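Dihydropteroate synthase (Anaplasma phagocytophilum, PDB 6UCZ) catalyses the joining of 6-hydroxymethyl-7,8-dihydropterin diphosphate to p-aminobenzoate, giving dihydropteroate, probably for folate synthesis. Local coordinates at residues T30-I35 with K279-S284; D114-K119 with F160-S165; K226-G231 with Q269-R274. All blocks are in the same frame, centred on the assembly; numbering follows the deposited sequence. Where two conformers were deposited one is given.

Contact 1: T30-I35 with K279-S284; sequences TKIVGI and KLTGIS
Ile32 reaches across to Thr281 and Gly282 with the longer of its two branches. CG1 lies anti to the carbonyl carbon (chi1 -57°) and the chain runs on extended to CD1, which carries the terminal methyl over the backbone of helix 278-290. There Ile32 CD1 lies on the Gly282 backbone, about equally near Gly282 N and CA, both at 3.6 Å. One step back along the branch, Ile32 CG1 touches the Thr281 methyl CG2 at 4.0 Å, the two side chains sliding past each other in opposite directions. Thr281 turns that methyl toward the strand by setting CG2 anti to its own backbone N. Its hydroxyl OG1 then falls beside the helix backbone and bonds to the carbonyl O of Asp277, just before the helix. In the TIM-barrel fold of this family, the contact lays the last helix of the chain against the first strand of the sheet. No polar bond crosses it: an aliphatic branch lies on a methyl and on helix backbone, so the contact is held by van der Waals packing, while the Thr281 hydroxyl is satisfied by Asp277 and not across the contact.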
loop_
_atom_site.group_PDB
_atom_site.type_symbol
_atom_site.label_atom_id
_atom_site.label_comp_id
_atom_site.label_asym_id
_atom_site.label_seq_id
_atom_site.Cartn_x
_atom_site.Cartn_y
_atom_site.Cartn_z
ATOM N N THR A 30 2.122 -13.578 5.801
ATOM C CA THR A 30 2.304 -12.189 5.387
ATOM C C THR A 30 2.983 -12.112 4.026
ATOM O O THR A 30 4.000 -12.771 3.790
ATOM C CB THR A 30 3.139 -11.451 6.436
ATOM O OG1 THR A 30 2.462 -11.500 7.692
ATOM C CG2 THR A 30 3.405 -10.028 6.038
ATOM N N LYS A 31 2.397 -11.330 3.114
ATOM C CA LYS A 31 2.952 -11.162 1.781
ATOM C C LYS A 31 3.792 -9.891 1.688
ATOM O O LYS A 31 3.456 -8.870 2.289
ATOM C CB LYS A 31 1.832 -11.131 0.734
ATOM C CG LYS A 31 1.186 -12.504 0.515
ATOM C CD LYS A 31 0.146 -12.439 -0.597
ATOM C CE LYS A 31 -0.515 -13.795 -0.862
ATOM N NZ LYS A 31 0.430 -14.844 -1.342
ATOM N N ILE A 32 4.885 -9.969 0.928
ATOM C CA ILE A 32 5.783 -8.844 0.703
ATOM C C ILE A 32 5.330 -8.101 -0.546
ATOM O O ILE A 32 5.324 -8.666 -1.648
ATOM C CB ILE A 32 7.236 -9.308 0.545
ATOM C CG1 ILE A 32 7.698 -10.095 1.776
ATOM C CG2 ILE A 32 8.134 -8.098 0.308
ATOM C CD1 ILE A 32 9.064 -10.716 1.613
ATOM N N VAL A 33 4.979 -6.829 -0.381
ATOM C CA VAL A 33 4.594 -5.962 -1.488
ATOM C C VAL A 33 5.773 -5.029 -1.736
ATOM O O VAL A 33 5.993 -4.063 -0.990
ATOM C CB VAL A 33 3.309 -5.194 -1.175
ATOM C CG1 VAL A 33 2.908 -4.293 -2.344
ATOM C CG2 VAL A 33 2.193 -6.167 -0.810
ATOM N N GLY A 34 6.531 -5.313 -2.791
ATOM C CA GLY A 34 7.691 -4.502 -3.118
ATOM C C GLY A 34 7.290 -3.225 -3.840
ATOM O O GLY A 34 6.510 -3.255 -4.799
ATOM N N ILE A 35 7.858 -2.107 -3.400
ATOM C CA ILE A 35 7.516 -0.796 -3.939
ATOM C C ILE A 35 8.344 -0.541 -5.191
ATOM O O ILE A 35 9.578 -0.629 -5.170
ATOM C CB ILE A 35 7.747 0.303 -2.890
ATOM C CG1 ILE A 35 6.805 0.126 -1.701
ATOM C CG2 ILE A 35 7.610 1.703 -3.513
ATOM C CD1 ILE A 35 7.209 0.968 -0.480
ATOM N N LYS A 279 14.378 -7.926 0.584
ATOM C CA LYS A 279 15.250 -8.904 1.243
ATOM C C LYS A 279 15.121 -8.838 2.764
ATOM O O LYS A 279 14.893 -9.857 3.425
ATOM C CB LYS A 279 16.705 -8.678 0.819
ATOM C CG LYS A 279 17.680 -9.785 1.261
ATOM C CD LYS A 279 19.135 -9.385 1.027
ATOM C CE LYS A 279 20.102 -10.373 1.694
ATOM N NZ LYS A 279 21.534 -9.941 1.617
ATOM N N LEU A 280 15.241 -7.640 3.340
ATOM C CA LEU A 280 15.107 -7.508 4.783
ATOM C C LEU A 280 13.720 -7.921 5.254
ATOM O O LEU A 280 13.572 -8.521 6.328
ATOM C CB LEU A 280 15.400 -6.072 5.210
ATOM C CG LEU A 280 16.861 -5.645 5.215
ATOM C CD1 LEU A 280 16.961 -4.196 5.694
ATOM C CD2 LEU A 280 17.693 -6.585 6.099
ATOM N N THR A 281 12.686 -7.599 4.473
ATOM C CA THR A 281 11.332 -7.963 4.878
ATOM C C THR A 281 11.146 -9.474 4.871
ATOM O O THR A 281 10.438 -10.023 5.723
ATOM C CB THR A 281 10.302 -7.291 3.965
ATOM O OG1 THR A 281 10.561 -5.886 3.914
ATOM C CG2 THR A 281 8.901 -7.483 4.527
ATOM N N GLY A 282 11.753 -10.165 3.907
ATOM C CA GLY A 282 11.718 -11.618 3.945
ATOM C C GLY A 282 12.329 -12.157 5.224
ATOM O O GLY A 282 11.767 -13.050 5.864
ATOM N N ILE A 283 13.456 -11.578 5.645
ATOM C CA ILE A 283 14.082 -11.979 6.904
ATOM C C ILE A 283 13.154 -11.698 8.079
ATOM O O ILE A 283 13.010 -12.535 8.981
ATOM C CB ILE A 283 15.443 -11.277 7.062
ATOM C CG1 ILE A 283 16.380 -11.766 5.951
ATOM C CG2 ILE A 283 16.055 -11.538 8.481
ATOM C CD1 ILE A 283 17.684 -11.002 5.848
ATOM N N SER A 284 12.476 -10.539 8.067
ATOM C CA SER A 284 11.580 -10.217 9.172
ATOM C C SER A 284 10.440 -11.225 9.272
ATOM O O SER A 284 10.027 -11.586 10.380
ATOM C CB SER A 284 11.035 -8.789 9.032
ATOM O OG SER A 284 9.903 -8.741 8.189
#

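Contact 2: D114-K119 with F160-S165; sequences DTRNAK and FGLPVS. With PMM (pterin-6-yl-methyl-monophosphate), chain C.
Leu162 lies against the guanidinium of Arg116, and it is the first residue of 160-165 to meet the other segment. Ahead of it, the carbonyl of Phe160 accepts from the Arg168 guanidinium. Gly161 takes a backbone conformation with positive phi (98°) that suits glycine, and its N bonds to His159 ND1. Leu162 then presents CB over one face of the Arg116 guanidinium, 3.7 Å from NH1 and displaced toward the rim of the group. Its methyl CD1 comes 3.9 Å from Arg116 NE, so CB and CD1 lie along one face, from NH1 to NE. Arg116 gets there by a bend at chi3 (72°), and the two side chains pass in opposite directions. A long, weak ion pair runs from NE to Glu75. Leu162 also rests on Phe210 of the ligand pocket. Pro163, entered through a cis peptide bond, is more marginal: its N stays 4.4 Å from Arg116 NH1. Its carbonyl too accepts from Arg168, which ties the loop to itself. Val164 follows, again on Phe210. On the other segment, Asp114 OD2 comes 2.9 Å from N8 of the bound pterin. The contact thus joins two loops at the C-terminal, ligand-binding end of the parallel sheet: the turn between strand 110-115 and helix 118-127, and the long connection from strand 153-157 to helix 174-194.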
loop_
_atom_site.group_PDB
_atom_site.type_symbol
_atom_site.label_atom_id
_atom_site.label_comp_id
_atom_site.label_asym_id
_atom_site.label_seq_id
_atom_site.Cartn_x
_atom_site.Cartn_y
_atom_site.Cartn_z
ATOM N N ASP A 114 -0.639 1.201 -7.957
ATOM C CA ASP A 114 -0.795 2.184 -6.886
ATOM C C ASP A 114 -1.278 3.465 -7.550
ATOM O O ASP A 114 -0.497 4.185 -8.174
ATOM C CB ASP A 114 0.516 2.386 -6.130
ATOM C CG ASP A 114 0.386 3.336 -4.951
ATOM O OD1 ASP A 114 -0.642 4.045 -4.807
ATOM O OD2 ASP A 114 1.331 3.358 -4.135
ATOM N N THR A 115 -2.580 3.729 -7.451
ATOM C CA THR A 115 -3.156 4.898 -8.098
ATOM C C THR A 115 -4.383 5.332 -7.316
ATOM O O THR A 115 -5.033 4.524 -6.648
ATOM C CB THR A 115 -3.534 4.616 -9.559
ATOM O OG1 THR A 115 -4.084 5.792 -10.153
ATOM C CG2 THR A 115 -4.572 3.502 -9.644
ATOM N N ARG A 116 -4.691 6.618 -7.404
ATOM C CA ARG A 116 -5.965 7.131 -6.934
ATOM C C ARG A 116 -6.988 7.306 -8.058
ATOM O O ARG A 116 -8.132 7.662 -7.772
ATOM C CB ARG A 116 -5.754 8.462 -6.207
ATOM C CG ARG A 116 -5.545 9.648 -7.132
ATOM C CD ARG A 116 -5.216 10.879 -6.333
ATOM N NE ARG A 116 -3.865 10.776 -5.793
ATOM C CZ ARG A 116 -3.156 11.799 -5.329
ATOM N NH1 ARG A 116 -3.663 13.027 -5.348
ATOM N NH2 ARG A 116 -1.933 11.590 -4.854
ATOM N N ASN A 117 -6.617 7.038 -9.314
ATOM C CA ASN A 117 -7.451 7.330 -10.489
ATOM C C ASN A 117 -8.063 6.053 -11.054
ATOM O O ASN A 117 -7.335 5.126 -11.428
ATOM C CB ASN A 117 -6.633 8.021 -11.579
ATOM C CG ASN A 117 -6.100 9.370 -11.149
ATOM O OD1 ASN A 117 -6.839 10.187 -10.619
ATOM N ND2 ASN A 117 -4.815 9.610 -11.378
ATOM N N ALA A 118 -9.396 6.031 -11.172
ATOM C CA ALA A 118 -10.077 4.832 -11.657
ATOM C C ALA A 118 -9.654 4.470 -13.080
ATOM O O ALA A 118 -9.513 3.287 -13.407
ATOM C CB ALA A 118 -11.594 5.024 -11.587
ATOM N N LYS A 119 -9.443 5.470 -13.941
ATOM C CA LYS A 119 -9.041 5.186 -15.318
ATOM C C LYS A 119 -7.693 4.485 -15.371
ATOM O O LYS A 119 -7.499 3.552 -16.158
ATOM C CB LYS A 119 -8.987 6.476 -16.132
ATOM C CG LYS A 119 -8.672 6.274 -17.618
ATOM C CD LYS A 119 -9.523 5.195 -18.276
ATOM C CE LYS A 119 -10.866 5.731 -18.730
ATOM N NZ LYS A 119 -11.411 4.923 -19.861
ATOM N N PHE A 160 -6.235 11.814 5.192
ATOM C CA PHE A 160 -6.892 13.101 5.454
ATOM C C PHE A 160 -6.798 14.028 4.249
ATOM O O PHE A 160 -6.549 15.233 4.382
ATOM C CB PHE A 160 -6.262 13.750 6.687
ATOM C CG PHE A 160 -6.526 13.009 7.966
ATOM C CD1 PHE A 160 -7.738 13.125 8.615
ATOM C CD2 PHE A 160 -5.593 12.096 8.451
ATOM C CE1 PHE A 160 -7.987 12.432 9.778
ATOM C CE2 PHE A 160 -5.836 11.384 9.613
ATOM C CZ PHE A 160 -7.032 11.547 10.282
ATOM N N GLY A 161 -6.976 13.482 3.060
ATOM C CA GLY A 161 -6.878 14.205 1.811
ATOM C C GLY A 161 -5.513 14.025 1.165
ATOM O O GLY A 161 -4.483 13.887 1.836
ATOM N N LEU A 162 -5.505 14.027 -0.165
ATOM C CA LEU A 162 -4.290 13.919 -0.940
ATOM C C LEU A 162 -4.158 15.118 -1.871
ATOM O O LEU A 162 -5.132 15.499 -2.532
ATOM C CB LEU A 162 -4.256 12.636 -1.757
ATOM C CG LEU A 162 -4.396 11.317 -1.013
ATOM C CD1 LEU A 162 -4.505 10.157 -2.017
ATOM C CD2 LEU A 162 -3.226 11.058 -0.024
ATOM N N PRO A 163 -2.969 15.737 -1.951
ATOM C CA PRO A 163 -1.740 15.397 -1.233
ATOM C C PRO A 163 -1.846 15.650 0.260
ATOM O O PRO A 163 -2.806 16.299 0.710
ATOM C CB PRO A 163 -0.696 16.337 -1.845
ATOM C CG PRO A 163 -1.301 16.858 -3.086
ATOM C CD PRO A 163 -2.770 16.883 -2.844
ATOM N N VAL A 164 -0.828 15.240 1.014
ATOM C CA VAL A 164 -0.860 15.453 2.449
ATOM C C VAL A 164 -0.542 16.917 2.738
ATOM O O VAL A 164 -0.003 17.650 1.904
ATOM C CB VAL A 164 0.125 14.515 3.174
ATOM C CG1 VAL A 164 -0.139 13.058 2.818
ATOM C CG2 VAL A 164 1.552 14.896 2.852
ATOM N N SER A 165 -0.939 17.365 3.920
ATOM C CA SER A 165 -0.796 18.764 4.286
ATOM C C SER A 165 -0.759 18.853 5.805
ATOM O O SER A 165 -1.507 18.145 6.484
ATOM C CB SER A 165 -1.945 19.607 3.726
ATOM O OG SER A 165 -1.806 20.952 4.123
HETATM N N5 PMM C . 2.206 4.865 1.105
HETATM C C6 PMM C . 2.605 5.513 0.005
HETATM C C7 PMM C . 2.070 5.212 -1.233
HETATM N N8 PMM C . 1.126 4.286 -1.440
HETATM N N1 PMM C . -0.223 2.674 -0.554
HETATM C C2 PMM C . -0.671 2.002 0.500
HETATM N N2 PMM C . -1.623 1.076 0.342
HETATM N N3 PMM C . -0.214 2.216 1.772
HETATM C C4 PMM C . 0.737 3.145 2.125
HETATM O O4 PMM C . 1.077 3.298 3.298
HETATM C C4A PMM C . 1.263 3.919 0.980
HETATM C C8A PMM C . 0.735 3.642 -0.334
HETATM C C9 PMM C . 3.613 6.614 0.218
HETATM O O10 PMM C . 4.889 6.031 0.556
HETATM P PA PMM C . 6.143 6.035 -0.467
HETATM O O1P PMM C . 7.322 5.527 0.379
HETATM O O2P PMM C . 6.442 7.486 -0.820
HETATM O O3P PMM C . 5.843 5.182 -1.655
#

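Contact 3: K226-G231 with Q269-R274; sequences KLKKLG and QVDFLR. With PMM (pterin-6-yl-methyl-monophosphate), chain C.
Lys228 spans the gap to Gln269 and Asp271 in the loop just before strand 272-275, a strand of the TIM barrel expected for this pterin-binding family. Its ammonium makes two bonds at once: NZ donates to Gln269 O at 3.0 Å and forms a salt bridge with Asp271 OD1 at 2.8 Å. The carbonyl is approached from above its plane, whereas the carboxylate oxygen is met on its syn side, 20° out of plane. Bends at chi2 (-85°) and chi3 fold the lysine chain back, and its CE passes 4.3 Å from Gln269 CB. A water bridges the pair, donating to Asp271 OD2 and accepting weakly from NZ.

In the next shell, Asp271 OD1 also accepts from the backbone N of Val234, so the carboxylate is held by the loop before strand 235-236 as well as by the lysine. The Gln269 carbonyl is presented by a Schellman motif closing helix 255-267, in which Gln269 has positive phi. On the lysine side, a type I turn from Lys228 to Gly231 brings the chain out of helix 224-228.

Farther along the strand, Arg274 enters the ligand pocket. Asp71 holds NE and Asp114 holds NH2, which fixes the guanidinium with one face against the pterin, N8 lying 3.3 Å above its centre. The phosphate is at its edge, where Arg274 NH1 donates to ligand O3P at 3.3 Å.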
loop_
_atom_site.group_PDB
_atom_site.type_symbol
_atom_site.label_atom_id
_atom_site.label_comp_id
_atom_site.label_asym_id
_atom_site.label_seq_id
_atom_site.Cartn_x
_atom_site.Cartn_y
_atom_site.Cartn_z
ATOM N N LYS A 226 -6.596 -4.380 16.245
ATOM C CA LYS A 226 -7.964 -3.869 16.281
ATOM C C LYS A 226 -8.524 -3.659 14.876
ATOM O O LYS A 226 -9.712 -3.898 14.634
ATOM C CB LYS A 226 -8.038 -2.578 17.093
ATOM C CG LYS A 226 -9.472 -2.103 17.301
ATOM C CD LYS A 226 -9.561 -0.891 18.215
ATOM C CE LYS A 226 -10.980 -0.335 18.255
ATOM N NZ LYS A 226 -11.136 0.700 19.315
ATOM N N LEU A 227 -7.695 -3.216 13.936
ATOM C CA LEU A 227 -8.149 -3.157 12.550
ATOM C C LEU A 227 -8.336 -4.562 11.979
ATOM O O LEU A 227 -9.280 -4.813 11.220
ATOM C CB LEU A 227 -7.153 -2.364 11.709
ATOM C CG LEU A 227 -7.537 -2.097 10.251
ATOM C CD1 LEU A 227 -8.879 -1.380 10.137
ATOM C CD2 LEU A 227 -6.430 -1.307 9.576
ATOM N N LYS A 228 -7.440 -5.488 12.333
ATOM C CA LYS A 228 -7.546 -6.866 11.864
ATOM C C LYS A 228 -8.827 -7.532 12.351
ATOM O O LYS A 228 -9.366 -8.409 11.666
ATOM C CB LYS A 228 -6.340 -7.671 12.349
ATOM C CG LYS A 228 -5.043 -7.388 11.612
ATOM C CD LYS A 228 -4.956 -8.223 10.362
ATOM C CE LYS A 228 -5.108 -9.700 10.688
ATOM N NZ LYS A 228 -5.212 -10.479 9.441
ATOM N N LYS A 229 -9.328 -7.138 13.530
ATOM C CA LYS A 229 -10.527 -7.748 14.097
ATOM C C LYS A 229 -11.766 -7.484 13.259
ATOM O O LYS A 229 -12.811 -8.085 13.521
ATOM C CB LYS A 229 -10.760 -7.254 15.526
ATOM N N LEU A 230 -11.677 -6.600 12.267
ATOM C CA LEU A 230 -12.796 -6.371 11.364
ATOM C C LEU A 230 -13.039 -7.564 10.448
ATOM O O LEU A 230 -14.128 -7.676 9.872
ATOM C CB LEU A 230 -12.537 -5.114 10.540
ATOM C CG LEU A 230 -12.723 -3.790 11.277
ATOM C CD1 LEU A 230 -12.436 -2.627 10.352
ATOM C CD2 LEU A 230 -14.132 -3.698 11.821
ATOM N N GLY A 231 -12.056 -8.456 10.310
ATOM C CA GLY A 231 -12.200 -9.647 9.499
ATOM C C GLY A 231 -11.686 -9.537 8.081
ATOM O O GLY A 231 -11.744 -10.528 7.346
ATOM N N GLN A 269 0.004 -10.946 12.240
ATOM C CA GLN A 269 -0.688 -11.522 11.080
ATOM C C GLN A 269 -1.178 -10.462 10.099
ATOM O O GLN A 269 -2.195 -10.661 9.427
ATOM C CB GLN A 269 -1.858 -12.427 11.496
ATOM C CG GLN A 269 -1.455 -13.583 12.401
ATOM C CD GLN A 269 -0.314 -14.400 11.816
ATOM O OE1 GLN A 269 0.748 -14.529 12.426
ATOM N NE2 GLN A 269 -0.527 -14.950 10.623
ATOM N N VAL A 270 -0.449 -9.348 9.986
ATOM C CA VAL A 270 -0.754 -8.374 8.946
ATOM C C VAL A 270 -0.554 -9.038 7.592
ATOM O O VAL A 270 0.448 -9.724 7.363
ATOM C CB VAL A 270 0.113 -7.115 9.104
ATOM C CG1 VAL A 270 -0.069 -6.202 7.883
ATOM C CG2 VAL A 270 -0.264 -6.385 10.398
ATOM N N ASP A 271 -1.528 -8.863 6.694
ATOM C CA ASP A 271 -1.557 -9.704 5.501
ATOM C C ASP A 271 -0.615 -9.208 4.414
ATOM O O ASP A 271 -0.096 -10.018 3.636
ATOM C CB ASP A 271 -2.988 -9.806 4.977
ATOM C CG ASP A 271 -3.965 -10.249 6.054
ATOM O OD1 ASP A 271 -4.229 -9.445 6.977
ATOM O OD2 ASP A 271 -4.472 -11.392 5.980
ATOM N N PHE A 272 -0.363 -7.903 4.354
ATOM C CA PHE A 272 0.508 -7.335 3.332
ATOM C C PHE A 272 1.402 -6.285 3.966
ATOM O O PHE A 272 0.911 -5.419 4.698
ATOM C CB PHE A 272 -0.305 -6.686 2.195
ATOM C CG PHE A 272 -1.206 -7.641 1.455
ATOM C CD1 PHE A 272 -2.497 -7.887 1.892
ATOM C CD2 PHE A 272 -0.762 -8.280 0.318
ATOM C CE1 PHE A 272 -3.321 -8.759 1.204
ATOM C CE2 PHE A 272 -1.577 -9.154 -0.375
ATOM C CZ PHE A 272 -2.857 -9.398 0.071
ATOM N N LEU A 273 2.692 -6.312 3.630
ATOM C CA LEU A 273 3.625 -5.260 4.029
ATOM C C LEU A 273 4.169 -4.596 2.774
ATOM O O LEU A 273 4.751 -5.268 1.921
ATOM C CB LEU A 273 4.777 -5.815 4.871
ATOM C CG LEU A 273 4.409 -6.441 6.207
ATOM C CD1 LEU A 273 5.675 -6.926 6.923
ATOM C CD2 LEU A 273 3.656 -5.402 7.059
ATOM N N ARG A 274 3.978 -3.281 2.662
ATOM C CA ARG A 274 4.413 -2.513 1.502
ATOM C C ARG A 274 5.756 -1.879 1.842
ATOM O O ARG A 274 5.828 -0.983 2.698
ATOM C CB ARG A 274 3.346 -1.472 1.147
ATOM C CG ARG A 274 3.601 -0.701 -0.125
ATOM C CD ARG A 274 2.492 0.364 -0.390
ATOM N NE ARG A 274 2.817 1.110 -1.602
ATOM C CZ ARG A 274 3.623 2.169 -1.640
ATOM N NH1 ARG A 274 4.172 2.634 -0.521
ATOM N NH2 ARG A 274 3.882 2.764 -2.796
HETATM N N5 PMM C . 2.206 4.865 1.105
HETATM C C6 PMM C . 2.605 5.513 0.005
HETATM C C7 PMM C . 2.070 5.212 -1.233
HETATM N N8 PMM C . 1.126 4.286 -1.440
HETATM N N1 PMM C . -0.223 2.674 -0.554
HETATM C C2 PMM C . -0.671 2.002 0.500
HETATM N N2 PMM C . -1.623 1.076 0.342
HETATM N N3 PMM C . -0.214 2.216 1.772
HETATM C C4 PMM C . 0.737 3.145 2.125
HETATM O O4 PMM C . 1.077 3.298 3.298
HETATM C C4A PMM C . 1.263 3.919 0.980
HETATM C C8A PMM C . 0.735 3.642 -0.334
HETATM C C9 PMM C . 3.613 6.614 0.218
HETATM O O10 PMM C . 4.889 6.031 0.556
HETATM P PA PMM C . 6.143 6.035 -0.467
HETATM O O1P PMM C . 7.322 5.527 0.379
HETATM O O2P PMM C . 6.442 7.486 -0.820
HETATM O O3P PMM C . 5.843 5.182 -1.655
HETATM O O HOH W 1 -7.150 -11.975 7.169
#

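Contact 1 is the buried one, contact 3 partly buried and contact 2 at the surface. Their chemistry differs too: aliphatic packing without a crossing bond in contact 1, a salt bridge with a bridging water in contact 3, a leucine over an arginine face in contact 2. Contacts 1 and 3 each hold one of two neighbouring strands, 31-37 and 272-275, and meet directly, for instance through Val33 N to Leu273 O at 2.8 Å. Contact 2 lies on the opposite side of the chain's centre from both, its centre about 24 Å from that of contact 1. Contacts 2 and 3 nevertheless converge on the bound pterin, each bringing one residue to it.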